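Local coordinates for protein Methylcobalamin\: coenzyme M methyltransferase (Methanosarcina mazei, PDB 4AY7) that catalyses the transfer of a methyl group from a methylated corrinoid to coenzyme M in methanogenesis, as a zinc-dependent TIM-barrel enzyme, at residues A[36-41]-A[50-55]; A[43-48]-A[98-103]; A[65-70]-A[138-143]. All blocks are in the same frame, centred on the assembly; numbering follows the deposited sequence.

The three contacts lie on the same part of the barrel and meet at Trp52 and Leu65. Interactions 1 and 2 have centres about 6 Å apart: Trp52 CD2 packs on Met45 CE at 3.5 Å, and Ala50 N lies 3.0 Å from Met45 O, probably hydrogen-bonded. Interaction 3, with its centre about 12 Å from that of interaction 1, is linked to it by Thr39 O and Asn69 ND2, 2.8 Å apart. Coenzyme M, absent from this chain, is bound by Gln38 of interaction 1 and Gln103 of interaction 2. The side chain of Gln38 is about 10 Å from the zinc ion; interaction 3 packs two helices, the Ala66 side chain about 9 Å from that of Gln38.

Interaction 1: residues A[36-41]-A[50-55]; sequences VTQTGI and APWPEA
Gln38 and Trp52 approach from opposite directions and meet with the carboxamide at the benzo edge of the indole. OE1 of Gln38 lies 3.4 Å from CZ2 of Trp52, near the ring plane, with CD of Gln38 in that plane. The amide and ring planes are 71° apart. Gly40 O approaches the same CZ2 of Trp52 obliquely, at 4.1 Å.

What fixes the amide is the backbone of Gly40, two residues on. The Gln38 chain bends at chi2 and curls back over Gly40, with chi1 at 94°, away from a staggered value. NE2 of Gln38 donates almost straight to Gly40 O at 2.9 Å, and that oxygen lies in the amide plane. In return Gly40 N donates to Gln38 OE1, also at 2.9 Å, but from above the carbonyl plane. Gln38 NE2 has a second acceptor in Ile327 O, so both ends of the buried amide are held and its rotation is set. Gln38 binds coenzyme M, absent from this chain, and Trp52 touches Gln103, a second residue that binds it.

Farther round the same rim, at the pyrrole part near CD1, sits Ala55 CB, while the rings of His56 and Tyr82 meet Trp52 at inclined angles. A cis peptide before Pro53 and the bond from Ala55 N to Pro51 O shape the turn that carries the tryptophan. Helix 42-48 connects the two segments; Leu65 of helix 59-71 packs on Trp52 and Ala55, Arg79 of strand 78-80 touches Gln38 and Thr39, and Ser267 of strand 265-267 meets Val36 and Thr37.

Interaction 2: residues A[43-48]-A[98-103]; sequences ELMDVV and GTKNRQ
Lys100 reaches out from the 98-103 turn to Asp46 of helix 42-48, crossing its side chain at about a right angle. The lysine is extended to its end, with CG anti to the backbone N (chi1 -153°), which carries NZ to Asp46 OD1 in a salt bridge. The modelled separation of NZ and OD1, 2.4 Å, is very short, and its exact value is doubtful. As modelled, the same NZ is nearer to OD1 than to OD2 of Asp46, which is 3.5 Å away.

Segment 98-103 closes the hairpin between strands 94-96 and 105-108. Its type I turn is closed by Arg102 N to Thr99 O (3.2 Å), with the reciprocal bond from Thr99 N to Arg102 O (3.0 Å) pairing the two ends, while Thr99 OG1 accepts from Asn101 N at 3.3 Å in an ST turn.

The carbonyl of Lys100 is less well served: buried by this contact, it has no polar partner in the model, and the methyl CE of Met45 lies 3.4 Å from its oxygen. The Met45 sulfur packs on Lys100 CG at 3.8 Å as the two chains slide past each other in opposite directions. Gln103, which binds coenzyme M, donates through NE2 to Tyr82 O, and Glu43 OE1 accepts from Leu333 N.

Interaction 3: residues A[65-70]-A[138-143]; sequences LALANH and KIIREK
Leu67 drives its CD2 methyl into the branched side of Ile140, the two side chains running obliquely across one another. CG1 of Ile140 is its nearest neighbour, 3.2 Å from Leu67 CD2, with CB and CG2 of the isoleucine at 4.0 Å and CD1 at 3.9 Å from the same methyl. That separation from CG1 is tighter than usual van der Waals contact, so the exact depth of the insertion is doubtful. Ile140 has CG1 beside the backbone N (chi1 -67°) and CG2 anti to it, an arrangement that lets CD1 extend to the flank of the leucine and touch Ala66 CB at 4.0 Å. The other methyl of Leu67 is turned differently: CD1 lies against the aliphatic part of Lys143, 3.9 Å from its CD.

The helices run in broadly the same direction, the axes of segments 65-70 and 138-143 being 10.7 Å apart at closest approach and inclined by 40°. Both belong to the helical layer of the TIM barrel. Helix 59-71 leads into strand 78-80, and helix 130-144 lies on the crossover from that strand to its parallel neighbour 150-155, in the beta-alpha-beta manner. Val78 of the strand touches Ala66, Leu67 and Ile140, and Leu80 also meets Ile140, so the apolar contact rests on the sheet.

Lys143 is bent at chi2 and chi4; its carbons flank the leucine while NZ makes a salt bridge with Glu71, one residue beyond segment 65-70. Arg141 points away from helix 59-71, its guanidinium pairing with Asp205 and donating to the carbonyls of Gly145, Val148 and Gly203.

Interaction 1: residues A[36-41]-A[50-55]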
ATOM      1  N   VAL A  36       4.713  -4.215   1.397  1.00 21.24           N
ATOM      2  CA  VAL A  36       3.349  -4.030   1.021  1.00 22.77           C
ATOM      3  C   VAL A  36       3.234  -2.632   0.416  1.00 22.44           C
ATOM      4  O   VAL A  36       2.201  -2.277  -0.101  1.00 21.35           O
ATOM      5  CB  VAL A  36       2.328  -4.269   2.172  1.00 22.83           C
ATOM      6  CG1 VAL A  36       2.467  -5.686   2.717  1.00 25.09           C
ATOM      7  CG2 VAL A  36       2.542  -3.289   3.341  1.00 24.57           C
ATOM      8  N   THR A  37       4.314  -1.869   0.427  1.00 21.37           N
ATOM      9  CA  THR A  37       4.299  -0.525  -0.086  1.00 21.31           C
ATOM     10  C   THR A  37       5.189  -0.552  -1.363  1.00 21.08           C
ATOM     11  O   THR A  37       5.798  -1.566  -1.662  1.00 21.43           O
ATOM     12  CB  THR A  37       4.895   0.414   0.972  1.00 22.14           C
ATOM     13  OG1 THR A  37       6.175  -0.102   1.366  1.00 23.64           O
ATOM     14  CG2 THR A  37       3.964   0.455   2.236  1.00 23.47           C
ATOM     15  N   GLN A  38       5.323   0.543  -2.073  1.00 19.84           N
ATOM     16  CA  GLN A  38       5.910   0.465  -3.418  1.00 20.47           C
ATOM     17  C   GLN A  38       7.406   0.015  -3.380  1.00 20.58           C
ATOM     18  O   GLN A  38       8.175   0.410  -2.477  1.00 19.81           O
ATOM     19  CB  GLN A  38       5.682   1.797  -4.189  1.00 21.02           C
ATOM     20  CG  GLN A  38       6.789   2.830  -4.118  1.00 20.89           C
ATOM     21  CD  GLN A  38       7.926   2.549  -5.106  1.00 21.23           C
ATOM     22  OE1 GLN A  38       7.656   2.010  -6.186  1.00 21.74           O
ATOM     23  NE2 GLN A  38       9.197   2.807  -4.704  1.00 19.73           N
ATOM     24  N   THR A  39       7.774  -0.830  -4.333  1.00 20.21           N
ATOM     25  CA  THR A  39       9.112  -1.443  -4.373  1.00 21.74           C
ATOM     26  C   THR A  39      10.033  -1.024  -5.560  1.00 22.24           C
ATOM     27  O   THR A  39      11.099  -1.598  -5.785  1.00 24.18           O
ATOM     28  CB  THR A  39       8.895  -2.961  -4.450  1.00 22.58           C
ATOM     29  OG1 THR A  39       8.099  -3.276  -5.606  1.00 24.48           O
ATOM     30  CG2 THR A  39       8.161  -3.457  -3.167  1.00 22.38           C
ATOM     31  N   GLY A  40       9.612  -0.057  -6.351  1.00 21.90           N
ATOM     32  CA  GLY A  40      10.427   0.398  -7.497  1.00 21.90           C
ATOM     33  C   GLY A  40      11.640   1.207  -7.061  1.00 21.75           C
ATOM     34  O   GLY A  40      11.481   2.217  -6.369  1.00 20.72           O
ATOM     35  N   ILE A  41      12.843   0.772  -7.485  1.00 21.31           N
ATOM     36  CA  ILE A  41      14.105   1.457  -7.097  1.00 21.46           C
ATOM     37  C   ILE A  41      14.922   1.667  -8.347  1.00 22.22           C
ATOM     38  O   ILE A  41      14.914   0.818  -9.247  1.00 22.22           O
ATOM     39  CB  ILE A  41      14.850   0.761  -5.928  1.00 21.52           C
ATOM     40  CG1 ILE A  41      15.388  -0.608  -6.333  1.00 21.91           C
ATOM     41  CG2 ILE A  41      13.920   0.570  -4.731  1.00 20.90           C
ATOM     42  CD1 ILE A  41      16.293  -1.279  -5.313  1.00 21.25           C
ATOM     43  N   ALA A  50      13.739  -1.052 -16.977  1.00 29.49           N
ATOM     44  CA  ALA A  50      12.288  -0.759 -16.785  1.00 29.61           C
ATOM     45  C   ALA A  50      12.175   0.526 -15.984  1.00 29.26           C
ATOM     46  O   ALA A  50      11.716   0.487 -14.815  1.00 29.84           O
ATOM     47  CB  ALA A  50      11.607  -1.895 -16.048  1.00 26.89           C
ATOM     48  N   PRO A  51      12.595   1.658 -16.581  1.00 29.02           N
ATOM     49  CA  PRO A  51      12.478   2.921 -15.840  1.00 28.71           C
ATOM     50  C   PRO A  51      11.019   3.411 -15.694  1.00 28.21           C
ATOM     51  O   PRO A  51      10.187   3.125 -16.533  1.00 28.27           O
ATOM     52  CB  PRO A  51      13.246   3.890 -16.702  1.00 29.64           C
ATOM     53  CG  PRO A  51      12.994   3.401 -18.094  1.00 29.83           C
ATOM     54  CD  PRO A  51      13.080   1.893 -17.953  1.00 30.33           C
ATOM     55  N   TRP A  52      10.787   4.210 -14.668  1.00 26.59           N
ATOM     56  CA  TRP A  52       9.656   5.135 -14.666  1.00 25.51           C
ATOM     57  C   TRP A  52      10.005   6.212 -15.654  1.00 26.14           C
ATOM     58  O   TRP A  52      11.188   6.585 -15.817  1.00 26.84           O
ATOM     59  CB  TRP A  52       9.503   5.811 -13.312  1.00 24.04           C
ATOM     60  CG  TRP A  52       9.188   4.916 -12.116  1.00 23.05           C
ATOM     61  CD1 TRP A  52       8.892   3.540 -12.107  1.00 22.36           C
ATOM     62  CD2 TRP A  52       9.105   5.341 -10.728  1.00 22.52           C
ATOM     63  NE1 TRP A  52       8.625   3.114 -10.835  1.00 22.51           N
ATOM     64  CE2 TRP A  52       8.766   4.141  -9.945  1.00 21.72           C
ATOM     65  CE3 TRP A  52       9.319   6.542 -10.059  1.00 22.41           C
ATOM     66  CZ2 TRP A  52       8.659   4.165  -8.605  1.00 21.58           C
ATOM     67  CZ3 TRP A  52       9.215   6.544  -8.667  1.00 22.75           C
ATOM     68  CH2 TRP A  52       8.822   5.395  -7.961  1.00 21.79           C
ATOM     69  N   PRO A  53       8.990   6.786 -16.315  1.00 25.68           N
ATOM     70  CA  PRO A  53       7.567   6.516 -16.221  1.00 24.89           C
ATOM     71  C   PRO A  53       7.047   5.352 -17.032  1.00 25.11           C
ATOM     72  O   PRO A  53       5.913   4.938 -16.811  1.00 25.19           O
ATOM     73  CB  PRO A  53       6.933   7.803 -16.764  1.00 24.57           C
ATOM     74  CG  PRO A  53       7.936   8.365 -17.648  1.00 25.94           C
ATOM     75  CD  PRO A  53       9.259   8.058 -17.004  1.00 25.91           C
ATOM     76  N   GLU A  54       7.835   4.818 -17.949  1.00 25.72           N
ATOM     77  CA  GLU A  54       7.380   3.743 -18.793  1.00 27.51           C
ATOM     78  C   GLU A  54       6.934   2.529 -18.086  1.00 26.74           C
ATOM     79  O   GLU A  54       6.017   1.847 -18.586  1.00 27.67           O
ATOM     80  CB  GLU A  54       8.474   3.305 -19.781  1.00 31.37           C
ATOM     81  CG  GLU A  54       8.807   4.384 -20.814  1.00 35.31           C
ATOM     82  CD  GLU A  54      10.112   5.124 -20.448  1.00 39.99           C
ATOM     83  OE1 GLU A  54      10.284   5.552 -19.236  1.00 39.04           O
ATOM     84  OE2 GLU A  54      10.982   5.235 -21.365  1.00 41.96           O
ATOM     85  N   ALA A  55       7.579   2.207 -16.956  1.00 25.19           N
ATOM     86  CA  ALA A  55       7.134   1.118 -16.068  1.00 24.46           C
ATOM     87  C   ALA A  55       5.720   1.368 -15.468  1.00 23.66           C
ATOM     88  O   ALA A  55       5.190   0.446 -14.842  1.00 24.01           O
ATOM     89  CB  ALA A  55       8.115   0.822 -14.930  1.00 23.96           C
TER

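Interaction 2: residues A[43-48]-A[98-103]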
ATOM      1  N   GLU A  43      18.060   1.677  -8.974  1.00 25.17           N
ATOM      2  CA  GLU A  43      19.131   0.677  -9.240  1.00 25.86           C
ATOM      3  C   GLU A  43      18.569  -0.461 -10.114  1.00 25.82           C
ATOM      4  O   GLU A  43      19.218  -0.889 -11.094  1.00 26.74           O
ATOM      5  CB  GLU A  43      19.769   0.134  -7.970  1.00 27.55           C
ATOM      6  CG  GLU A  43      20.827  -0.974  -8.222  1.00 29.31           C
ATOM      7  CD  GLU A  43      21.734  -1.339  -7.017  1.00 30.18           C
ATOM      8  OE1 GLU A  43      21.655  -0.734  -5.896  1.00 28.80           O
ATOM      9  OE2 GLU A  43      22.581  -2.262  -7.230  1.00 29.62           O
ATOM     10  N   LEU A  44      17.364  -0.908  -9.806  1.00 24.50           N
ATOM     11  CA  LEU A  44      16.743  -2.046 -10.508  1.00 24.57           C
ATOM     12  C   LEU A  44      16.138  -1.559 -11.841  1.00 23.87           C
ATOM     13  O   LEU A  44      16.253  -2.251 -12.878  1.00 24.21           O
ATOM     14  CB  LEU A  44      15.723  -2.778  -9.627  1.00 23.93           C
ATOM     15  CG  LEU A  44      16.410  -3.567  -8.499  1.00 25.05           C
ATOM     16  CD1 LEU A  44      15.390  -4.332  -7.690  1.00 24.27           C
ATOM     17  CD2 LEU A  44      17.546  -4.474  -9.039  1.00 26.44           C
ATOM     18  N   MET A  45      15.622  -0.328 -11.859  1.00 23.22           N
ATOM     19  CA  MET A  45      15.146   0.253 -13.142  1.00 24.08           C
ATOM     20  C   MET A  45      16.297   0.185 -14.134  1.00 25.91           C
ATOM     21  O   MET A  45      16.075  -0.231 -15.243  1.00 26.29           O
ATOM     22  CB  MET A  45      14.721   1.713 -13.028  1.00 23.91           C
ATOM     23  CG  MET A  45      13.486   1.913 -12.164  1.00 23.89           C
ATOM     24  SD  MET A  45      13.267   3.685 -12.007  1.00 25.23           S
ATOM     25  CE  MET A  45      12.236   3.829 -10.511  1.00 23.27           C
ATOM     26  N   ASP A  46      17.470   0.640 -13.719  1.00 27.05           N
ATOM     27  CA  ASP A  46      18.684   0.602 -14.561  1.00 30.33           C
ATOM     28  C   ASP A  46      19.099  -0.823 -14.979  1.00 30.38           C
ATOM     29  O   ASP A  46      19.349  -1.045 -16.146  1.00 31.87           O
ATOM     30  CB  ASP A  46      19.835   1.335 -13.847  1.00 32.51           C
ATOM     31  CG  ASP A  46      19.668   2.854 -13.914  1.00 35.72           C
ATOM     32  OD1 ASP A  46      18.678   3.343 -14.516  1.00 38.22           O
ATOM     33  OD2 ASP A  46      20.518   3.591 -13.402  1.00 38.41           O
ATOM     34  N   VAL A  47      19.130  -1.779 -14.049  1.00 30.22           N
ATOM     35  CA  VAL A  47      19.631  -3.158 -14.325  1.00 30.27           C
ATOM     36  C   VAL A  47      18.760  -3.832 -15.388  1.00 31.02           C
ATOM     37  O   VAL A  47      19.264  -4.297 -16.417  1.00 31.23           O
ATOM     38  CB  VAL A  47      19.655  -4.040 -13.055  1.00 30.87           C
ATOM     39  CG1 VAL A  47      19.890  -5.504 -13.402  1.00 32.46           C
ATOM     40  CG2 VAL A  47      20.713  -3.587 -12.023  1.00 30.41           C
ATOM     41  N   VAL A  48      17.430  -3.841 -15.149  1.00 29.27           N
ATOM     42  CA  VAL A  48      16.510  -4.560 -16.032  1.00 29.77           C
ATOM     43  C   VAL A  48      15.822  -3.638 -17.023  1.00 30.64           C
ATOM     44  O   VAL A  48      14.863  -4.083 -17.715  1.00 31.82           O
ATOM     45  CB  VAL A  48      15.362  -5.218 -15.249  1.00 29.39           C
ATOM     46  CG1 VAL A  48      15.898  -6.312 -14.325  1.00 28.76           C
ATOM     47  CG2 VAL A  48      14.567  -4.158 -14.461  1.00 28.20           C
ATOM     48  N   GLY A  98       5.370  12.115 -14.016  1.00 21.93           N
ATOM     49  CA  GLY A  98       6.622  12.184 -13.240  1.00 22.43           C
ATOM     50  C   GLY A  98       7.804  11.687 -14.038  1.00 23.42           C
ATOM     51  O   GLY A  98       7.821  11.736 -15.252  1.00 23.92           O
ATOM     52  N   THR A  99       8.841  11.290 -13.332  1.00 24.04           N
ATOM     53  CA  THR A  99      10.164  11.023 -13.907  1.00 26.08           C
ATOM     54  C   THR A  99      10.730   9.786 -13.258  1.00 27.46           C
ATOM     55  O   THR A  99      10.130   9.121 -12.357  1.00 25.40           O
ATOM     56  CB  THR A  99      11.163  12.140 -13.539  1.00 27.19           C
ATOM     57  OG1 THR A  99      11.349  12.117 -12.107  1.00 28.30           O
ATOM     58  CG2 THR A  99      10.679  13.514 -13.997  1.00 27.80           C
ATOM     59  N   LYS A 100      11.952   9.469 -13.709  1.00 28.81           N
ATOM     60  CA  LYS A 100      12.618   8.346 -13.188  1.00 31.77           C
ATOM     61  C   LYS A 100      12.630   8.279 -11.643  1.00 30.59           C
ATOM     62  O   LYS A 100      12.571   7.189 -11.075  1.00 32.74           O
ATOM     63  CB  LYS A 100      14.046   8.261 -13.748  1.00 34.43           C
ATOM     64  CG  LYS A 100      14.568   6.840 -13.782  1.00 35.28           C
ATOM     65  CD  LYS A 100      16.004   6.872 -14.254  1.00 36.47           C
ATOM     66  CE  LYS A 100      16.594   5.510 -14.179  1.00 37.00           C
ATOM     67  NZ  LYS A 100      17.991   5.595 -14.706  1.00 37.77           N
ATOM     68  N   ASN A 101      12.687   9.389 -10.921  1.00 31.31           N
ATOM     69  CA  ASN A 101      12.605   9.243  -9.459  1.00 34.64           C
ATOM     70  C   ASN A 101      11.487  10.051  -8.745  1.00 34.41           C
ATOM     71  O   ASN A 101      11.513  10.192  -7.536  1.00 34.80           O
ATOM     72  CB  ASN A 101      13.966   9.476  -8.832  1.00 39.35           C
ATOM     73  CG  ASN A 101      14.421  10.873  -8.965  1.00 41.64           C
ATOM     74  OD1 ASN A 101      14.407  11.435 -10.058  1.00 48.99           O
ATOM     75  ND2 ASN A 101      14.852  11.458  -7.863  1.00 46.26           N
ATOM     76  N   ARG A 102      10.495  10.538  -9.503  1.00 32.12           N
ATOM     77  CA  ARG A 102       9.442  11.375  -8.978  1.00 30.45           C
ATOM     78  C   ARG A 102       8.163  10.626  -9.405  1.00 26.70           C
ATOM     79  O   ARG A 102       7.955  10.466 -10.598  1.00 24.88           O
ATOM     80  CB  ARG A 102       9.513  12.731  -9.676  1.00 35.37           C
ATOM     81  CG  ARG A 102       8.927  13.934  -8.957  1.00 41.67           C
ATOM     82  CD  ARG A 102       9.296  15.247  -9.662  1.00 46.54           C
ATOM     83  NE  ARG A 102       8.437  15.358 -10.836  1.00 50.53           N
ATOM     84  CZ  ARG A 102       8.705  16.004 -11.972  1.00 55.17           C
ATOM     85  NH1 ARG A 102       9.860  16.682 -12.156  1.00 57.42           N
ATOM     86  NH2 ARG A 102       7.802  15.931 -12.957  1.00 48.16           N
ATOM     87  N   GLN A 103       7.391  10.154  -8.434  1.00 24.20           N
ATOM     88  CA  GLN A 103       6.209   9.300  -8.688  1.00 24.37           C
ATOM     89  C   GLN A 103       5.132  10.129  -9.406  1.00 21.52           C
ATOM     90  O   GLN A 103       5.107  11.311  -9.245  1.00 21.49           O
ATOM     91  CB  GLN A 103       5.584   8.763  -7.369  1.00 25.89           C
ATOM     92  CG  GLN A 103       6.375   7.656  -6.833  1.00 30.51           C
ATOM     93  CD  GLN A 103       5.804   7.096  -5.548  1.00 35.30           C
ATOM     94  OE1 GLN A 103       5.765   7.793  -4.512  1.00 38.73           O
ATOM     95  NE2 GLN A 103       5.370   5.828  -5.602  1.00 38.36           N
TER

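Interaction 3: residues A[65-70]-A[138-143]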
ATOM      1  N   LEU A  65      10.038  -4.821 -13.622  1.00 26.16           N
ATOM      2  CA  LEU A  65      10.588  -4.129 -12.478  1.00 26.23           C
ATOM      3  C   LEU A  65      10.127  -4.716 -11.126  1.00 27.86           C
ATOM      4  O   LEU A  65      10.933  -4.710 -10.103  1.00 27.14           O
ATOM      5  CB  LEU A  65      10.230  -2.700 -12.497  1.00 25.53           C
ATOM      6  CG  LEU A  65      10.744  -1.783 -11.429  1.00 24.68           C
ATOM      7  CD1 LEU A  65      12.299  -1.734 -11.413  1.00 25.25           C
ATOM      8  CD2 LEU A  65      10.099  -0.439 -11.705  1.00 25.31           C
ATOM      9  N   ALA A  66       8.859  -5.185 -11.078  1.00 27.94           N
ATOM     10  CA  ALA A  66       8.332  -5.792  -9.817  1.00 27.78           C
ATOM     11  C   ALA A  66       9.061  -7.067  -9.447  1.00 29.71           C
ATOM     12  O   ALA A  66       9.420  -7.350  -8.257  1.00 25.68           O
ATOM     13  CB  ALA A  66       6.856  -6.130  -9.973  1.00 26.95           C
ATOM     14  N   LEU A  67       9.265  -7.868 -10.476  1.00 29.83           N
ATOM     15  CA  LEU A  67       9.871  -9.144 -10.282  1.00 31.80           C
ATOM     16  C   LEU A  67      11.317  -8.934  -9.859  1.00 32.80           C
ATOM     17  O   LEU A  67      11.856  -9.752  -9.124  1.00 33.72           O
ATOM     18  CB  LEU A  67       9.832  -9.993 -11.548  1.00 31.97           C
ATOM     19  CG  LEU A  67       8.499 -10.661 -11.865  1.00 34.12           C
ATOM     20  CD1 LEU A  67       8.319 -12.052 -11.243  1.00 34.14           C
ATOM     21  CD2 LEU A  67       7.393  -9.786 -11.325  1.00 34.77           C
ATOM     22  N   ALA A  68      11.926  -7.842 -10.327  1.00 32.88           N
ATOM     23  CA  ALA A  68      13.330  -7.572 -10.083  1.00 33.05           C
ATOM     24  C   ALA A  68      13.567  -7.325  -8.608  1.00 33.71           C
ATOM     25  O   ALA A  68      14.613  -7.781  -8.103  1.00 37.49           O
ATOM     26  CB  ALA A  68      13.852  -6.409 -10.968  1.00 32.85           C
ATOM     27  N   ASN A  69      12.626  -6.660  -7.909  1.00 31.48           N
ATOM     28  CA  ASN A  69      12.749  -6.437  -6.470  1.00 34.92           C
ATOM     29  C   ASN A  69      12.087  -7.577  -5.678  1.00 36.25           C
ATOM     30  O   ASN A  69      11.539  -7.357  -4.546  1.00 35.84           O
ATOM     31  CB  ASN A  69      12.175  -5.061  -6.005  1.00 35.52           C
ATOM     32  CG  ASN A  69      12.746  -4.626  -4.641  1.00 38.45           C
ATOM     33  OD1 ASN A  69      13.439  -5.429  -3.992  1.00 41.28           O
ATOM     34  ND2 ASN A  69      12.506  -3.375  -4.216  1.00 37.18           N
ATOM     35  N   HIS A  70      12.069  -8.745  -6.326  1.00 34.14           N
ATOM     36  CA  HIS A  70      11.744 -10.006  -5.714  1.00 32.00           C
ATOM     37  C   HIS A  70      12.913 -10.926  -5.955  1.00 31.02           C
ATOM     38  O   HIS A  70      13.478 -11.509  -5.031  1.00 29.25           O
ATOM     39  CB  HIS A  70      10.448 -10.580  -6.306  1.00 31.37           C
ATOM     40  CG  HIS A  70      10.238 -12.012  -5.985  1.00 32.26           C
ATOM     41  ND1 HIS A  70      10.167 -12.458  -4.709  1.00 35.48           N
ATOM     42  CD2 HIS A  70      10.132 -13.123  -6.802  1.00 32.71           C
ATOM     43  CE1 HIS A  70      10.019 -13.802  -4.709  1.00 35.93           C
ATOM     44  NE2 HIS A  70       9.991 -14.212  -5.993  1.00 33.96           N
ATOM     45  N   LYS A 138      -1.150 -10.717 -14.073  1.00 24.25           N
ATOM     46  CA  LYS A 138      -1.163 -12.028 -14.776  1.00 25.71           C
ATOM     47  C   LYS A 138       0.201 -12.429 -15.280  1.00 25.16           C
ATOM     48  O   LYS A 138       0.585 -13.599 -15.212  1.00 25.47           O
ATOM     49  CB  LYS A 138      -2.124 -11.983 -15.943  1.00 27.25           C
ATOM     50  CG  LYS A 138      -3.547 -11.758 -15.463  1.00 29.65           C
ATOM     51  CD  LYS A 138      -4.473 -11.481 -16.637  1.00 32.09           C
ATOM     52  CE  LYS A 138      -5.518 -10.398 -16.301  1.00 33.95           C
ATOM     53  NZ  LYS A 138      -5.698  -9.596 -17.541  1.00 36.99           N
ATOM     54  N   ILE A 139       0.956 -11.461 -15.769  1.00 24.16           N
ATOM     55  CA  ILE A 139       2.338 -11.747 -16.207  1.00 24.11           C
ATOM     56  C   ILE A 139       3.207 -12.203 -15.021  1.00 23.71           C
ATOM     57  O   ILE A 139       3.991 -13.143 -15.145  1.00 23.92           O
ATOM     58  CB  ILE A 139       2.988 -10.542 -16.803  1.00 24.14           C
ATOM     59  CG1 ILE A 139       2.255 -10.147 -18.106  1.00 24.47           C
ATOM     60  CG2 ILE A 139       4.471 -10.794 -17.134  1.00 24.15           C
ATOM     61  CD1 ILE A 139       2.803  -8.845 -18.678  1.00 24.22           C
ATOM     62  N   ILE A 140       3.108 -11.486 -13.900  1.00 22.79           N
ATOM     63  CA  ILE A 140       3.822 -11.879 -12.635  1.00 22.69           C
ATOM     64  C   ILE A 140       3.444 -13.308 -12.176  1.00 23.29           C
ATOM     65  O   ILE A 140       4.306 -14.158 -12.054  1.00 24.09           O
ATOM     66  CB  ILE A 140       3.559 -10.874 -11.504  1.00 21.88           C
ATOM     67  CG1 ILE A 140       4.220  -9.549 -11.892  1.00 21.43           C
ATOM     68  CG2 ILE A 140       3.997 -11.441 -10.120  1.00 20.98           C
ATOM     69  CD1 ILE A 140       3.744  -8.364 -11.040  1.00 21.48           C
ATOM     70  N   ARG A 141       2.145 -13.582 -12.073  1.00 23.74           N
ATOM     71  CA  ARG A 141       1.669 -14.909 -11.733  1.00 24.60           C
ATOM     72  C   ARG A 141       2.228 -15.986 -12.634  1.00 25.27           C
ATOM     73  O   ARG A 141       2.673 -17.029 -12.171  1.00 24.80           O
ATOM     74  CB  ARG A 141       0.147 -15.004 -11.745  1.00 24.88           C
ATOM     75  CG  ARG A 141      -0.350 -16.402 -11.394  1.00 26.15           C
ATOM     76  CD  ARG A 141       0.034 -16.865  -9.969  1.00 25.97           C
ATOM     77  NE  ARG A 141      -0.589 -16.037  -8.937  1.00 25.55           N
ATOM     78  CZ  ARG A 141      -0.056 -15.766  -7.721  1.00 26.24           C
ATOM     79  NH1 ARG A 141       1.163 -16.203  -7.384  1.00 26.64           N
ATOM     80  NH2 ARG A 141      -0.732 -15.028  -6.831  1.00 26.00           N
ATOM     81  N   GLU A 142       2.235 -15.755 -13.928  1.00 26.32           N
ATOM     82  CA  GLU A 142       2.704 -16.775 -14.817  1.00 27.77           C
ATOM     83  C   GLU A 142       4.174 -17.041 -14.583  1.00 27.70           C
ATOM     84  O   GLU A 142       4.603 -18.161 -14.737  1.00 27.88           O
ATOM     85  CB  GLU A 142       2.459 -16.382 -16.296  1.00 28.74           C
ATOM     86  CG  GLU A 142       2.900 -17.469 -17.257  1.00 30.91           C
ATOM     87  CD  GLU A 142       2.346 -17.290 -18.669  1.00 31.81           C
ATOM     88  OE1 GLU A 142       1.907 -16.146 -19.062  1.00 33.66           O
ATOM     89  OE2 GLU A 142       2.377 -18.313 -19.402  1.00 32.32           O
ATOM     90  N   LYS A 143       4.944 -16.017 -14.258  1.00 28.52           N
ATOM     91  CA  LYS A 143       6.390 -16.198 -14.090  1.00 30.60           C
ATOM     92  C   LYS A 143       6.757 -16.823 -12.747  1.00 30.01           C
ATOM     93  O   LYS A 143       7.643 -17.671 -12.679  1.00 31.06           O
ATOM     94  CB  LYS A 143       7.160 -14.901 -14.172  1.00 32.79           C
ATOM     95  CG  LYS A 143       8.558 -15.168 -14.705  1.00 37.69           C
ATOM     96  CD  LYS A 143       9.656 -14.605 -13.835  1.00 40.66           C
ATOM     97  CE  LYS A 143      11.033 -14.952 -14.438  1.00 43.38           C
ATOM     98  NZ  LYS A 143      11.916 -13.752 -14.256  1.00 45.90           N
TER